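Local coordinates for protein endo-arabinase (Bacteroides thetaiotaomicron, PDB 5C0P) that probably hydrolyses the glycosidic bonds of arabinan, as a magnesium-binding member of glycoside hydrolase family 43, at residues G90-F98 with S108-F119. Sequence-based numbering, arbitrary orientation.
Sequences GRYYLFTTF and SILVSDSPKGPF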
ATOM      1  N   GLY A  90       9.672   8.891 -15.063  1.00 17.95           N
ATOM      2  CA  GLY A  90       9.328   8.555 -16.431  1.00 17.71           C
ATOM      3  C   GLY A  90       8.950   7.110 -16.673  1.00 19.52           C
ATOM      4  O   GLY A  90       8.537   6.755 -17.779  1.00 21.57           O
ATOM      5  N   ARG A  91       9.094   6.270 -15.652  1.00 14.15           N
ATOM      6  CA  ARG A  91       8.668   4.877 -15.766  1.00 12.49           C
ATOM      7  C   ARG A  91       7.676   4.523 -14.663  1.00 14.78           C
ATOM      8  O   ARG A  91       7.357   5.351 -13.803  1.00 12.55           O
ATOM      9  CB  ARG A  91       9.875   3.924 -15.753  1.00 14.00           C
ATOM     10  CG  ARG A  91      10.897   4.223 -16.843  1.00 19.62           C
ATOM     11  CD  ARG A  91      11.898   3.087 -16.997  1.00 19.88           C
ATOM     12  NE  ARG A  91      11.258   1.920 -17.604  1.00 34.76           N
ATOM     13  CZ  ARG A  91      11.821   0.721 -17.728  1.00 36.94           C
ATOM     14  NH1 ARG A  91      13.051   0.510 -17.273  1.00 31.45           N
ATOM     15  NH2 ARG A  91      11.142  -0.271 -18.295  1.00 30.54           N
ATOM     16  N   TYR A  92       7.175   3.291 -14.694  1.00 11.26           N
ATOM     17  CA  TYR A  92       6.154   2.874 -13.743  1.00 11.79           C
ATOM     18  C   TYR A  92       6.639   1.672 -12.972  1.00 10.33           C
ATOM     19  O   TYR A  92       7.213   0.756 -13.553  1.00 11.36           O
ATOM     20  CB  TYR A  92       4.838   2.578 -14.475  1.00 11.87           C
ATOM     21  CG  TYR A  92       4.357   3.819 -15.178  1.00 12.14           C
ATOM     22  CD1 TYR A  92       4.823   4.149 -16.444  1.00 11.58           C
ATOM     23  CD2 TYR A  92       3.479   4.690 -14.547  1.00 10.62           C
ATOM     24  CE1 TYR A  92       4.412   5.305 -17.073  1.00 10.52           C
ATOM     25  CE2 TYR A  92       3.059   5.847 -15.170  1.00 12.44           C
ATOM     26  CZ  TYR A  92       3.536   6.149 -16.428  1.00 11.41           C
ATOM     27  OH  TYR A  92       3.126   7.301 -17.047  1.00 15.56           O
ATOM     28  N   TYR A  93       6.408   1.688 -11.663  1.00  9.88           N
ATOM     29  CA  TYR A  93       6.949   0.662 -10.769  1.00 10.40           C
ATOM     30  C   TYR A  93       5.848   0.020  -9.949  1.00 10.55           C
ATOM     31  O   TYR A  93       5.110   0.689  -9.221  1.00 10.59           O
ATOM     32  CB  TYR A  93       8.023   1.247  -9.849  1.00  9.09           C
ATOM     33  CG  TYR A  93       9.233   1.730 -10.608  1.00  9.76           C
ATOM     34  CD1 TYR A  93       9.237   2.985 -11.219  1.00 11.52           C
ATOM     35  CD2 TYR A  93      10.367   0.938 -10.737  1.00 10.13           C
ATOM     36  CE1 TYR A  93      10.344   3.435 -11.929  1.00 11.06           C
ATOM     37  CE2 TYR A  93      11.465   1.376 -11.442  1.00 12.65           C
ATOM     38  CZ  TYR A  93      11.450   2.627 -12.035  1.00 12.28           C
ATOM     39  OH  TYR A  93      12.541   3.082 -12.741  1.00 13.02           O
ATOM     40  N   LEU A  94       5.757  -1.293 -10.082  1.00  9.26           N
ATOM     41  CA  LEU A  94       4.795  -2.115  -9.362  1.00  8.18           C
ATOM     42  C   LEU A  94       5.472  -2.688  -8.118  1.00  9.90           C
ATOM     43  O   LEU A  94       6.531  -3.324  -8.212  1.00 10.28           O
ATOM     44  CB  LEU A  94       4.343  -3.261 -10.282  1.00 11.15           C
ATOM     45  CG  LEU A  94       3.532  -4.415  -9.698  1.00  9.19           C
ATOM     46  CD1 LEU A  94       2.156  -3.900  -9.305  1.00  9.78           C
ATOM     47  CD2 LEU A  94       3.403  -5.548 -10.708  1.00 11.40           C
ATOM     48  N   PHE A  95       4.877  -2.432  -6.957  1.00  9.80           N
ATOM     49  CA  PHE A  95       5.338  -2.974  -5.681  1.00  8.71           C
ATOM     50  C   PHE A  95       4.294  -4.013  -5.244  1.00  9.91           C
ATOM     51  O   PHE A  95       3.149  -3.655  -4.934  1.00 10.58           O
ATOM     52  CB  PHE A  95       5.383  -1.865  -4.617  1.00  8.87           C
ATOM     53  CG  PHE A  95       6.564  -0.927  -4.725  1.00  9.84           C
ATOM     54  CD1 PHE A  95       6.838  -0.232  -5.900  1.00 11.78           C
ATOM     55  CD2 PHE A  95       7.366  -0.689  -3.614  1.00 11.21           C
ATOM     56  CE1 PHE A  95       7.932   0.644  -5.970  1.00 11.33           C
ATOM     57  CE2 PHE A  95       8.438   0.193  -3.669  1.00  8.98           C
ATOM     58  CZ  PHE A  95       8.732   0.856  -4.852  1.00  9.16           C
ATOM     59  N   THR A  96       4.671  -5.290  -5.224  1.00  8.58           N
ATOM     60  CA  THR A  96       3.737  -6.370  -4.893  1.00 10.06           C
ATOM     61  C   THR A  96       4.419  -7.367  -3.965  1.00  9.71           C
ATOM     62  O   THR A  96       5.646  -7.519  -3.998  1.00  9.81           O
ATOM     63  CB  THR A  96       3.228  -7.085  -6.178  1.00 11.88           C
ATOM     64  OG1 THR A  96       2.557  -6.125  -7.005  1.00 12.29           O
ATOM     65  CG2 THR A  96       2.241  -8.209  -5.860  1.00 11.40           C
ATOM     66  N   THR A  97       3.631  -8.032  -3.128  1.00  8.51           N
ATOM     67  CA  THR A  97       4.184  -8.949  -2.141  1.00  9.69           C
ATOM     68  C   THR A  97       4.040 -10.403  -2.595  1.00  9.27           C
ATOM     69  O   THR A  97       2.981 -10.835  -3.058  1.00 11.24           O
ATOM     70  CB  THR A  97       3.530  -8.708  -0.769  1.00 10.48           C
ATOM     71  OG1 THR A  97       3.877  -7.385  -0.317  1.00 10.59           O
ATOM     72  CG2 THR A  97       3.997  -9.734   0.246  1.00 11.61           C
ATOM     73  N   PHE A  98       5.132 -11.160  -2.467  1.00  9.42           N
ATOM     74  CA  PHE A  98       5.177 -12.537  -2.930  1.00 11.44           C
ATOM     75  C   PHE A  98       5.856 -13.402  -1.882  1.00 13.24           C
ATOM     76  O   PHE A  98       6.483 -12.890  -0.962  1.00 11.55           O
ATOM     77  CB  PHE A  98       6.013 -12.658  -4.218  1.00 10.29           C
ATOM     78  CG  PHE A  98       5.570 -11.753  -5.342  1.00  9.48           C
ATOM     79  CD1 PHE A  98       4.590 -12.161  -6.246  1.00 10.30           C
ATOM     80  CD2 PHE A  98       6.178 -10.515  -5.526  1.00  9.59           C
ATOM     81  CE1 PHE A  98       4.198 -11.323  -7.299  1.00  9.97           C
ATOM     82  CE2 PHE A  98       5.799  -9.672  -6.575  1.00  8.56           C
ATOM     83  CZ  PHE A  98       4.807 -10.082  -7.466  1.00  8.42           C
ATOM     84  N   SER A 108       8.505  -7.077  -3.717  1.00  8.53           N
ATOM     85  CA  SER A 108       9.501  -6.792  -4.744  1.00  9.92           C
ATOM     86  C   SER A 108       8.999  -5.750  -5.726  1.00 10.59           C
ATOM     87  O   SER A 108       7.802  -5.409  -5.745  1.00  9.67           O
ATOM     88  CB  SER A 108      10.030  -8.055  -5.440  1.00 19.62           C
ATOM     89  OG  SER A 108       9.120  -8.529  -6.385  1.00 20.24           O
ATOM     90  N   ILE A 109       9.933  -5.214  -6.503  1.00 11.00           N
ATOM     91  CA  ILE A 109       9.664  -4.087  -7.381  1.00 10.19           C
ATOM     92  C   ILE A 109       9.825  -4.512  -8.836  1.00  9.85           C
ATOM     93  O   ILE A 109      10.806  -5.176  -9.206  1.00 11.92           O
ATOM     94  CB  ILE A 109      10.597  -2.912  -7.058  1.00 10.00           C
ATOM     95  CG1 ILE A 109      10.383  -2.466  -5.605  1.00  8.86           C
ATOM     96  CG2 ILE A 109      10.370  -1.750  -8.041  1.00 12.46           C
ATOM     97  CD1 ILE A 109      11.400  -1.424  -5.099  1.00  9.84           C
ATOM     98  N   LEU A 110       8.834  -4.154  -9.649  1.00 10.00           N
ATOM     99  CA  LEU A 110       8.830  -4.492 -11.068  1.00  9.13           C
ATOM    100  C   LEU A 110       8.624  -3.203 -11.841  1.00  9.45           C
ATOM    101  O   LEU A 110       8.095  -2.231 -11.296  1.00 11.06           O
ATOM    102  CB  LEU A 110       7.716  -5.494 -11.376  1.00 12.01           C
ATOM    103  CG  LEU A 110       7.817  -6.790 -10.559  1.00 11.61           C
ATOM    104  CD1 LEU A 110       6.972  -6.734  -9.273  1.00 11.74           C
ATOM    105  CD2 LEU A 110       7.439  -7.966 -11.406  1.00 12.02           C
ATOM    106  N   VAL A 111       9.033  -3.185 -13.103  1.00 10.41           N
ATOM    107  CA  VAL A 111       9.061  -1.926 -13.850  1.00 11.33           C
ATOM    108  C   VAL A 111       8.435  -2.069 -15.239  1.00 11.15           C
ATOM    109  O   VAL A 111       8.507  -3.133 -15.858  1.00 12.67           O
ATOM    110  CB  VAL A 111      10.515  -1.383 -13.955  1.00 10.29           C
ATOM    111  CG1 VAL A 111      11.415  -2.340 -14.755  1.00 13.38           C
ATOM    112  CG2 VAL A 111      10.545   0.049 -14.534  1.00 14.06           C
ATOM    113  N   SER A 112       7.824  -0.985 -15.718  1.00 11.21           N
ATOM    114  CA  SER A 112       7.253  -0.939 -17.063  1.00 10.67           C
ATOM    115  C   SER A 112       7.398   0.462 -17.624  1.00 12.55           C
ATOM    116  O   SER A 112       7.538   1.427 -16.863  1.00 14.77           O
ATOM    117  CB  SER A 112       5.764  -1.307 -17.028  1.00 11.45           C
ATOM    118  OG  SER A 112       5.206  -1.284 -18.335  1.00 13.03           O
ATOM    119  N   ASP A 113       7.348   0.574 -18.949  1.00 12.80           N
ATOM    120  CA  ASP A 113       7.329   1.880 -19.595  1.00 13.14           C
ATOM    121  C   ASP A 113       5.909   2.452 -19.590  1.00 16.77           C
ATOM    122  O   ASP A 113       5.706   3.627 -19.896  1.00 15.28           O
ATOM    123  CB  ASP A 113       7.825   1.770 -21.039  1.00 17.96           C
ATOM    124  CG  ASP A 113       9.316   1.497 -21.135  1.00 24.91           C
ATOM    125  OD1 ASP A 113      10.028   1.690 -20.133  1.00 22.78           O
ATOM    126  OD2 ASP A 113       9.771   1.105 -22.230  1.00 31.33           O
ATOM    127  N   SER A 114       4.933   1.611 -19.251  1.00 14.85           N
ATOM    128  CA  SER A 114       3.516   1.966 -19.364  1.00 11.49           C
ATOM    129  C   SER A 114       2.802   1.851 -18.030  1.00 10.83           C
ATOM    130  O   SER A 114       3.114   0.968 -17.237  1.00 11.91           O
ATOM    131  CB  SER A 114       2.829   1.027 -20.356  1.00 14.10           C
ATOM    132  OG  SER A 114       1.413   1.119 -20.262  1.00 16.41           O
ATOM    133  N   PRO A 115       1.811   2.733 -17.785  1.00 11.97           N
ATOM    134  CA  PRO A 115       1.053   2.672 -16.533  1.00 13.20           C
ATOM    135  C   PRO A 115       0.183   1.418 -16.432  1.00 12.88           C
ATOM    136  O   PRO A 115      -0.285   1.104 -15.335  1.00 15.58           O
ATOM    137  CB  PRO A 115       0.158   3.915 -16.610  1.00 13.67           C
ATOM    138  CG  PRO A 115       0.015   4.181 -18.075  1.00 13.13           C
ATOM    139  CD  PRO A 115       1.368   3.842 -18.649  1.00 12.91           C
ATOM    140  N   LYS A 116      -0.041   0.721 -17.546  1.00 12.83           N
ATOM    141  CA  LYS A 116      -0.791  -0.535 -17.484  1.00 13.43           C
ATOM    142  C   LYS A 116       0.079  -1.778 -17.677  1.00 14.48           C
ATOM    143  O   LYS A 116      -0.439  -2.871 -17.916  1.00 15.86           O
ATOM    144  CB  LYS A 116      -1.953  -0.543 -18.476  1.00 16.82           C
ATOM    145  CG  LYS A 116      -1.557  -0.400 -19.939  1.00 14.96           C
ATOM    146  CD  LYS A 116      -2.794  -0.469 -20.834  1.00 19.13           C
ATOM    147  CE  LYS A 116      -2.406  -0.647 -22.287  1.00 31.09           C
ATOM    148  NZ  LYS A 116      -1.538  -1.843 -22.433  1.00 45.01           N
ATOM    149  N   GLY A 117       1.394  -1.621 -17.550  1.00 14.25           N
ATOM    150  CA  GLY A 117       2.289  -2.749 -17.753  1.00 12.24           C
ATOM    151  C   GLY A 117       2.490  -3.048 -19.227  1.00 13.41           C
ATOM    152  O   GLY A 117       2.049  -2.280 -20.087  1.00 17.94           O
ATOM    153  N   PRO A 118       3.109  -4.195 -19.554  1.00 15.51           N
ATOM    154  CA  PRO A 118       3.507  -5.288 -18.659  1.00 14.82           C
ATOM    155  C   PRO A 118       4.734  -4.935 -17.836  1.00 15.76           C
ATOM    156  O   PRO A 118       5.621  -4.211 -18.306  1.00 15.55           O
ATOM    157  CB  PRO A 118       3.842  -6.425 -19.630  1.00 16.07           C
ATOM    158  CG  PRO A 118       4.278  -5.724 -20.883  1.00 19.74           C
ATOM    159  CD  PRO A 118       3.462  -4.469 -20.958  1.00 16.44           C
ATOM    160  N   PHE A 119       4.759  -5.426 -16.604  1.00 10.64           N
ATOM    161  CA  PHE A 119       5.885  -5.212 -15.699  1.00 11.88           C
ATOM    162  C   PHE A 119       6.863  -6.379 -15.755  1.00 12.84           C
ATOM    163  O   PHE A 119       6.460  -7.531 -15.910  1.00 14.17           O
ATOM    164  CB  PHE A 119       5.382  -5.048 -14.266  1.00 12.84           C
ATOM    165  CG  PHE A 119       4.614  -3.787 -14.041  1.00 11.36           C
ATOM    166  CD1 PHE A 119       5.282  -2.602 -13.764  1.00 10.80           C
ATOM    167  CD2 PHE A 119       3.228  -3.782 -14.116  1.00 15.53           C
ATOM    168  CE1 PHE A 119       4.583  -1.428 -13.570  1.00 10.99           C
ATOM    169  CE2 PHE A 119       2.518  -2.607 -13.916  1.00 16.66           C
ATOM    170  CZ  PHE A 119       3.202  -1.434 -13.644  1.00 12.78           C
TER
HETATM  171  O   HOH W   1       7.823   5.302 -19.959  1.00 30.20           O
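Arg-91 bends its chain at chi3 (71°), laying the guanidinium over Val-111 CG2 while NE meets Asp-113 OD1 at 2.8 Å in a salt bridge whose hydrogen bond is weak; a flexible cation suits this partly exposed position. Tyr-92 forms a hydrogen-bonded antiparallel pair with Ser-112, and its ring receives Pro-115 CD over one face, 4.0 Å from the centroid, a CH-pi contact; its hydroxyl bonds to Asp-34. Tyr-93, on the other face of the sheet, takes Val-111 CG2 over one ring face, toward the rim, in a CH-pi contact, its broad ring covering the buried valine. Leu-94 pairs with Leu-110 through two backbone bonds. The backbone sets Leu-94 CB over the Phe-119 ring, 3.6 Å from its centroid, and chi1 (169°) brings CD2 to 3.8 Å from Phe-119 CD2; this branched apolar end also packs on Leu-110 CD1. Phe-95 offers Ile-109 a flat apolar surface, CG1 sitting over the ring centre in a CH-pi contact. Thr-96 and Ser-108 form the last hydrogen-bonded pair, and Phe-98 turns CE2 to Ser-108 OG. The hairpin supplies the middle strands of a four-stranded antiparallel propeller blade: strand 78-88, carrying magnesium ligand Asp-84, flanks 91-100, while 120-121 borders 103-112.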